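Local coordinates for protein alginate lyase, family PL7 (Zobellia galactanivorans, PDB 4BE3) that probably cleaves alginate by beta-elimination, acting as an exolytic polysaccharide lyase of family PL7, at residues A[80-94]-A[293-307]. Numbering follows the deposited sequence.
Sequences GKLNATLKVQHVSTS and GSYAEVWFKEATLGS
Strands 80-90 and 295-306 are antiparallel neighbours within the outer, seven-stranded sheet of the PL7 beta-jelly roll. K81 pairs with G306, N83 with T304 and K87 with W299 as hydrogen-bonded pairs. Two classic beta bulges interrupt the register. At the first, K301 and E302 both face T85; T85 O takes K301 N at 2.8 Å and E302 N only weakly. At the second, E297 O accepts both Q89 N and H90 N.

L82, A84, L86, V298, F300 and L305 point into the sandwich, where F256 and L258 of strand 254-258 cover part of this face. CB of L86 lies over the F300 ring, 3.9 Å from its centroid, while CB of A84 meets the ring edge. L86 CD1 reaches V298 CG1 at 3.7 Å.

The other face carries K87, H90, E297 and W299. The bulge residue Q89 leans over W299. Its CG, anti to the carbonyl carbon (chi1 -66°), lies over the five-membered ring; the bend at chi2 (-71°) then carries NE2 over the six-membered one. W299 NE1 is held by E297 OE2 at 2.7 Å. K87 CE touches the same indole, and K87 NZ goes on to a salt bridge with E41. Where strand 80-90 ends and strand 295-306 begins, H90 and Y295 form an offset stack, centroids 3.9 Å apart and planes at 7°. H90 ND1 also donates to Y295 O at 2.9 Å, with that oxygen in the imidazole plane.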
loop_
_atom_site.group_PDB
_atom_site.type_symbol
_atom_site.label_atom_id
_atom_site.label_comp_id
_atom_site.label_asym_id
_atom_site.label_seq_id
_atom_site.Cartn_x
_atom_site.Cartn_y
_atom_site.Cartn_z
ATOM N N GLY A 80 -4.249 -5.119 3.541
ATOM C CA GLY A 80 -4.766 -5.224 2.204
ATOM C C GLY A 80 -5.929 -6.239 2.281
ATOM O O GLY A 80 -5.966 -7.044 3.234
ATOM N N LYS A 81 -6.791 -6.184 1.318
ATOM C CA LYS A 81 -7.971 -7.125 1.296
ATOM C C LYS A 81 -8.170 -7.588 -0.066
ATOM O O LYS A 81 -8.119 -6.819 -1.096
ATOM C CB LYS A 81 -9.201 -6.335 1.786
ATOM C CG LYS A 81 -10.436 -7.244 1.864
ATOM C CD LYS A 81 -11.727 -6.432 2.154
ATOM C CE LYS A 81 -11.642 -5.826 3.538
ATOM N NZ LYS A 81 -12.914 -5.041 3.804
ATOM N N LEU A 82 -8.442 -8.919 -0.205
ATOM C CA LEU A 82 -8.733 -9.475 -1.468
ATOM C C LEU A 82 -10.088 -10.216 -1.320
ATOM O O LEU A 82 -10.259 -11.001 -0.370
ATOM C CB LEU A 82 -7.667 -10.531 -1.864
ATOM C CG LEU A 82 -8.017 -11.389 -3.072
ATOM C CD1 LEU A 82 -8.049 -10.502 -4.408
ATOM C CD2 LEU A 82 -6.834 -12.425 -3.241
ATOM N N ASN A 83 -11.049 -9.956 -2.207
ATOM C CA ASN A 83 -12.305 -10.701 -2.252
ATOM C C ASN A 83 -12.434 -11.421 -3.545
ATOM O O ASN A 83 -12.257 -10.815 -4.633
ATOM C CB ASN A 83 -13.500 -9.660 -2.205
ATOM C CG ASN A 83 -13.789 -9.202 -0.776
ATOM O OD1 ASN A 83 -14.517 -9.909 -0.033
ATOM N ND2 ASN A 83 -13.128 -8.247 -0.326
ATOM N N ALA A 84 -12.803 -12.731 -3.514
ATOM C CA ALA A 84 -13.021 -13.427 -4.696
ATOM C C ALA A 84 -14.290 -14.294 -4.651
ATOM O O ALA A 84 -14.680 -14.758 -3.617
ATOM C CB ALA A 84 -11.843 -14.374 -5.005
ATOM N N THR A 85 -14.967 -14.460 -5.771
ATOM C CA THR A 85 -16.061 -15.453 -5.864
ATOM C C THR A 85 -15.726 -16.281 -7.048
ATOM O O THR A 85 -15.461 -15.754 -8.161
ATOM C CB THR A 85 -17.426 -14.732 -6.077
ATOM O OG1 THR A 85 -17.695 -13.981 -4.853
ATOM C CG2 THR A 85 -18.486 -15.730 -6.246
ATOM N N LEU A 86 -15.824 -17.607 -6.916
ATOM C CA LEU A 86 -15.225 -18.457 -7.982
ATOM C C LEU A 86 -15.869 -19.855 -7.950
ATOM O O LEU A 86 -16.639 -20.115 -7.026
ATOM C CB LEU A 86 -13.684 -18.638 -7.696
ATOM C CG LEU A 86 -13.389 -19.386 -6.331
ATOM C CD1 LEU A 86 -12.103 -20.189 -6.549
ATOM C CD2 LEU A 86 -13.122 -18.359 -5.215
ATOM N N LYS A 87 -15.587 -20.703 -8.941
ATOM C CA LYS A 87 -15.913 -22.140 -8.838
ATOM C C LYS A 87 -14.782 -22.817 -9.485
ATOM O O LYS A 87 -14.224 -22.332 -10.496
ATOM C CB LYS A 87 -17.285 -22.454 -9.407
ATOM C CG LYS A 87 -17.470 -21.981 -10.856
ATOM C CD LYS A 87 -18.956 -22.056 -11.200
ATOM C CE LYS A 87 -19.087 -21.786 -12.723
ATOM N NZ LYS A 87 -20.566 -21.911 -12.951
ATOM N N VAL A 88 -14.357 -23.970 -8.907
ATOM C CA VAL A 88 -13.336 -24.750 -9.516
ATOM C C VAL A 88 -14.015 -25.683 -10.438
ATOM O O VAL A 88 -14.959 -26.373 -10.049
ATOM C CB VAL A 88 -12.512 -25.513 -8.423
ATOM C CG1 VAL A 88 -11.470 -26.439 -9.071
ATOM C CG2 VAL A 88 -11.816 -24.477 -7.491
ATOM N N GLN A 89 -13.489 -25.744 -11.693
ATOM C CA GLN A 89 -14.134 -26.543 -12.771
ATOM C C GLN A 89 -13.319 -27.820 -12.940
ATOM O O GLN A 89 -13.873 -28.757 -13.468
ATOM C CB GLN A 89 -14.165 -25.819 -14.115
ATOM C CG GLN A 89 -15.091 -24.564 -13.982
ATOM C CD GLN A 89 -16.579 -24.936 -13.875
ATOM O OE1 GLN A 89 -16.949 -25.702 -13.052
ATOM N NE2 GLN A 89 -17.446 -24.337 -14.699
ATOM N N HIS A 90 -12.028 -27.855 -12.575
ATOM C CA HIS A 90 -11.305 -29.050 -12.886
ATOM C C HIS A 90 -10.031 -29.090 -12.062
ATOM O O HIS A 90 -9.450 -28.036 -11.883
ATOM C CB HIS A 90 -10.903 -29.064 -14.385
ATOM C CG HIS A 90 -10.523 -30.450 -14.841
ATOM N ND1 HIS A 90 -9.246 -30.973 -14.735
ATOM C CD2 HIS A 90 -11.345 -31.462 -15.328
ATOM C CE1 HIS A 90 -9.265 -32.257 -15.273
ATOM N NE2 HIS A 90 -10.549 -32.547 -15.619
ATOM N N VAL A 91 -9.637 -30.277 -11.485
ATOM C CA VAL A 91 -8.299 -30.484 -10.926
ATOM C C VAL A 91 -7.701 -31.721 -11.591
ATOM O O VAL A 91 -8.412 -32.436 -12.305
ATOM C CB VAL A 91 -8.342 -30.754 -9.396
ATOM C CG1 VAL A 91 -8.751 -29.435 -8.624
ATOM C CG2 VAL A 91 -9.346 -31.907 -9.107
ATOM N N SER A 92 -6.413 -31.971 -11.362
ATOM C CA SER A 92 -5.834 -33.128 -12.097
ATOM C C SER A 92 -6.580 -34.390 -11.756
ATOM O O SER A 92 -6.863 -34.668 -10.569
ATOM C CB SER A 92 -4.399 -33.320 -11.677
ATOM O OG SER A 92 -3.896 -34.412 -12.390
ATOM N N THR A 93 -6.843 -35.225 -12.780
ATOM C CA THR A 93 -7.458 -36.560 -12.517
ATOM C C THR A 93 -6.398 -37.599 -12.309
ATOM O O THR A 93 -6.774 -38.737 -12.234
ATOM C CB THR A 93 -8.276 -36.994 -13.778
ATOM O OG1 THR A 93 -7.457 -36.891 -14.933
ATOM C CG2 THR A 93 -9.448 -35.980 -13.956
ATOM N N SER A 94 -5.109 -37.269 -12.333
ATOM C CA SER A 94 -4.083 -38.265 -11.950
ATOM C C SER A 94 -3.143 -37.654 -10.911
ATOM O O SER A 94 -3.126 -36.432 -10.707
ATOM C CB SER A 94 -3.256 -38.628 -13.191
ATOM O OG SER A 94 -2.681 -37.478 -13.819
ATOM N N GLY A 293 -7.205 -34.656 -18.931
ATOM C CA GLY A 293 -7.494 -34.395 -17.516
ATOM C C GLY A 293 -6.326 -33.894 -16.676
ATOM O O GLY A 293 -6.478 -33.806 -15.451
ATOM N N SER A 294 -5.177 -33.641 -17.270
ATOM C CA SER A 294 -3.986 -33.311 -16.521
ATOM C C SER A 294 -3.870 -31.762 -16.477
ATOM O O SER A 294 -2.877 -31.140 -16.938
ATOM C CB SER A 294 -2.786 -33.935 -17.204
ATOM O OG SER A 294 -2.727 -35.300 -16.907
ATOM N N TYR A 295 -4.857 -31.164 -15.798
ATOM C CA TYR A 295 -4.837 -29.698 -15.667
ATOM C C TYR A 295 -5.795 -29.250 -14.603
ATOM O O TYR A 295 -6.616 -30.051 -14.054
ATOM C CB TYR A 295 -5.302 -29.056 -17.018
ATOM C CG TYR A 295 -6.734 -29.360 -17.379
ATOM C CD1 TYR A 295 -7.077 -30.518 -18.041
ATOM C CD2 TYR A 295 -7.753 -28.436 -17.078
ATOM C CE1 TYR A 295 -8.391 -30.804 -18.426
ATOM C CE2 TYR A 295 -9.111 -28.725 -17.439
ATOM C CZ TYR A 295 -9.389 -29.889 -18.112
ATOM O OH TYR A 295 -10.703 -30.145 -18.496
ATOM N N ALA A 296 -5.690 -27.922 -14.262
ATOM C CA ALA A 296 -6.639 -27.404 -13.340
ATOM C C ALA A 296 -7.290 -26.203 -14.024
ATOM O O ALA A 296 -6.684 -25.582 -14.892
ATOM C CB ALA A 296 -5.841 -26.871 -12.099
ATOM N N GLU A 297 -8.503 -25.891 -13.623
ATOM C CA GLU A 297 -9.202 -24.824 -14.261
ATOM C C GLU A 297 -10.169 -24.175 -13.272
ATOM O O GLU A 297 -10.933 -24.876 -12.574
ATOM C CB GLU A 297 -10.049 -25.452 -15.423
ATOM C CG GLU A 297 -10.874 -24.297 -16.161
ATOM C CD GLU A 297 -11.631 -24.835 -17.362
ATOM O OE1 GLU A 297 -11.146 -25.875 -17.941
ATOM O OE2 GLU A 297 -12.700 -24.281 -17.775
ATOM N N VAL A 298 -10.110 -22.860 -13.121
ATOM C CA VAL A 298 -10.835 -22.219 -11.999
ATOM C C VAL A 298 -11.489 -20.948 -12.681
ATOM O O VAL A 298 -10.773 -20.273 -13.466
ATOM C CB VAL A 298 -9.837 -21.692 -10.972
ATOM C CG1 VAL A 298 -10.599 -21.034 -9.779
ATOM C CG2 VAL A 298 -8.963 -22.894 -10.354
ATOM N N TRP A 299 -12.754 -20.699 -12.358
ATOM C CA TRP A 299 -13.464 -19.567 -12.962
ATOM C C TRP A 299 -13.797 -18.576 -11.931
ATOM O O TRP A 299 -14.231 -18.937 -10.845
ATOM C CB TRP A 299 -14.755 -20.080 -13.532
ATOM C CG TRP A 299 -14.647 -20.952 -14.726
ATOM C CD1 TRP A 299 -13.521 -21.659 -15.275
ATOM C CD2 TRP A 299 -15.743 -21.280 -15.572
ATOM N NE1 TRP A 299 -13.923 -22.363 -16.387
ATOM C CE2 TRP A 299 -15.246 -22.185 -16.595
ATOM C CE3 TRP A 299 -17.119 -20.929 -15.558
ATOM C CZ2 TRP A 299 -16.086 -22.705 -17.621
ATOM C CZ3 TRP A 299 -17.956 -21.459 -16.595
ATOM C CH2 TRP A 299 -17.454 -22.356 -17.558
ATOM N N PHE A 300 -13.576 -17.285 -12.187
ATOM C CA PHE A 300 -13.872 -16.318 -11.163
ATOM C C PHE A 300 -14.905 -15.395 -11.681
ATOM O O PHE A 300 -14.824 -14.967 -12.890
ATOM C CB PHE A 300 -12.624 -15.445 -10.873
ATOM C CG PHE A 300 -11.573 -16.159 -10.049
ATOM C CD1 PHE A 300 -10.762 -17.104 -10.667
ATOM C CD2 PHE A 300 -11.492 -15.836 -8.679
ATOM C CE1 PHE A 300 -9.773 -17.731 -9.918
ATOM C CE2 PHE A 300 -10.481 -16.529 -7.913
ATOM C CZ PHE A 300 -9.725 -17.497 -8.553
ATOM N N LYS A 301 -15.839 -15.020 -10.845
ATOM C CA LYS A 301 -16.739 -13.951 -11.386
ATOM C C LYS A 301 -16.502 -12.628 -10.647
ATOM O O LYS A 301 -17.050 -11.574 -10.996
ATOM C CB LYS A 301 -18.179 -14.380 -11.265
ATOM C CG LYS A 301 -18.654 -14.525 -9.899
ATOM C CD LYS A 301 -20.122 -14.680 -10.187
ATOM C CE LYS A 301 -20.992 -14.274 -9.048
ATOM N NZ LYS A 301 -22.257 -15.065 -9.212
ATOM N N GLU A 302 -15.755 -12.663 -9.579
ATOM C CA GLU A 302 -15.452 -11.375 -8.917
ATOM C C GLU A 302 -14.056 -11.538 -8.349
ATOM O O GLU A 302 -13.669 -12.675 -7.850
ATOM C CB GLU A 302 -16.414 -11.168 -7.778
ATOM C CG GLU A 302 -15.722 -10.141 -6.809
ATOM C CD GLU A 302 -16.624 -9.353 -5.827
ATOM O OE1 GLU A 302 -17.582 -9.924 -5.315
ATOM O OE2 GLU A 302 -16.331 -8.129 -5.511
ATOM N N ALA A 303 -13.202 -10.498 -8.489
ATOM C CA ALA A 303 -11.830 -10.484 -7.879
ATOM C C ALA A 303 -11.654 -8.981 -7.571
ATOM O O ALA A 303 -11.514 -8.153 -8.517
ATOM C CB ALA A 303 -10.808 -10.957 -8.874
ATOM N N THR A 304 -11.633 -8.611 -6.307
ATOM C CA THR A 304 -11.519 -7.184 -5.919
ATOM C C THR A 304 -10.411 -7.024 -4.942
ATOM O O THR A 304 -10.454 -7.704 -3.893
ATOM C CB THR A 304 -12.868 -6.784 -5.248
ATOM O OG1 THR A 304 -13.827 -7.010 -6.306
ATOM C CG2 THR A 304 -12.966 -5.264 -4.880
ATOM N N LEU A 305 -9.583 -5.990 -5.134
ATOM C CA LEU A 305 -8.566 -5.589 -4.152
ATOM C C LEU A 305 -9.045 -4.406 -3.388
ATOM O O LEU A 305 -9.656 -3.497 -4.012
ATOM C CB LEU A 305 -7.252 -5.259 -4.898
ATOM C CG LEU A 305 -6.681 -6.453 -5.668
ATOM C CD1 LEU A 305 -5.653 -6.053 -6.715
ATOM C CD2 LEU A 305 -5.902 -7.336 -4.521
ATOM N N GLY A 306 -8.772 -4.323 -2.107
ATOM C CA GLY A 306 -9.072 -3.034 -1.339
ATOM C C GLY A 306 -8.172 -2.977 -0.109
ATOM O O GLY A 306 -7.157 -3.703 0.021
ATOM N N SER A 307 -8.492 -2.005 0.743
ATOM C CA SER A 307 -7.647 -1.815 1.852
ATOM C C SER A 307 -8.168 -2.808 2.956
ATOM O O SER A 307 -9.321 -3.146 3.045
ATOM C CB SER A 307 -7.570 -0.247 2.082
ATOM O OG SER A 307 -8.744 -0.127 2.616
HETATM O O HOH W 1 -11.811 -2.679 2.185
HETATM O O HOH W 2 -16.235 -11.891 -3.870
HETATM O O HOH W 3 -4.593 -36.845 -15.620
#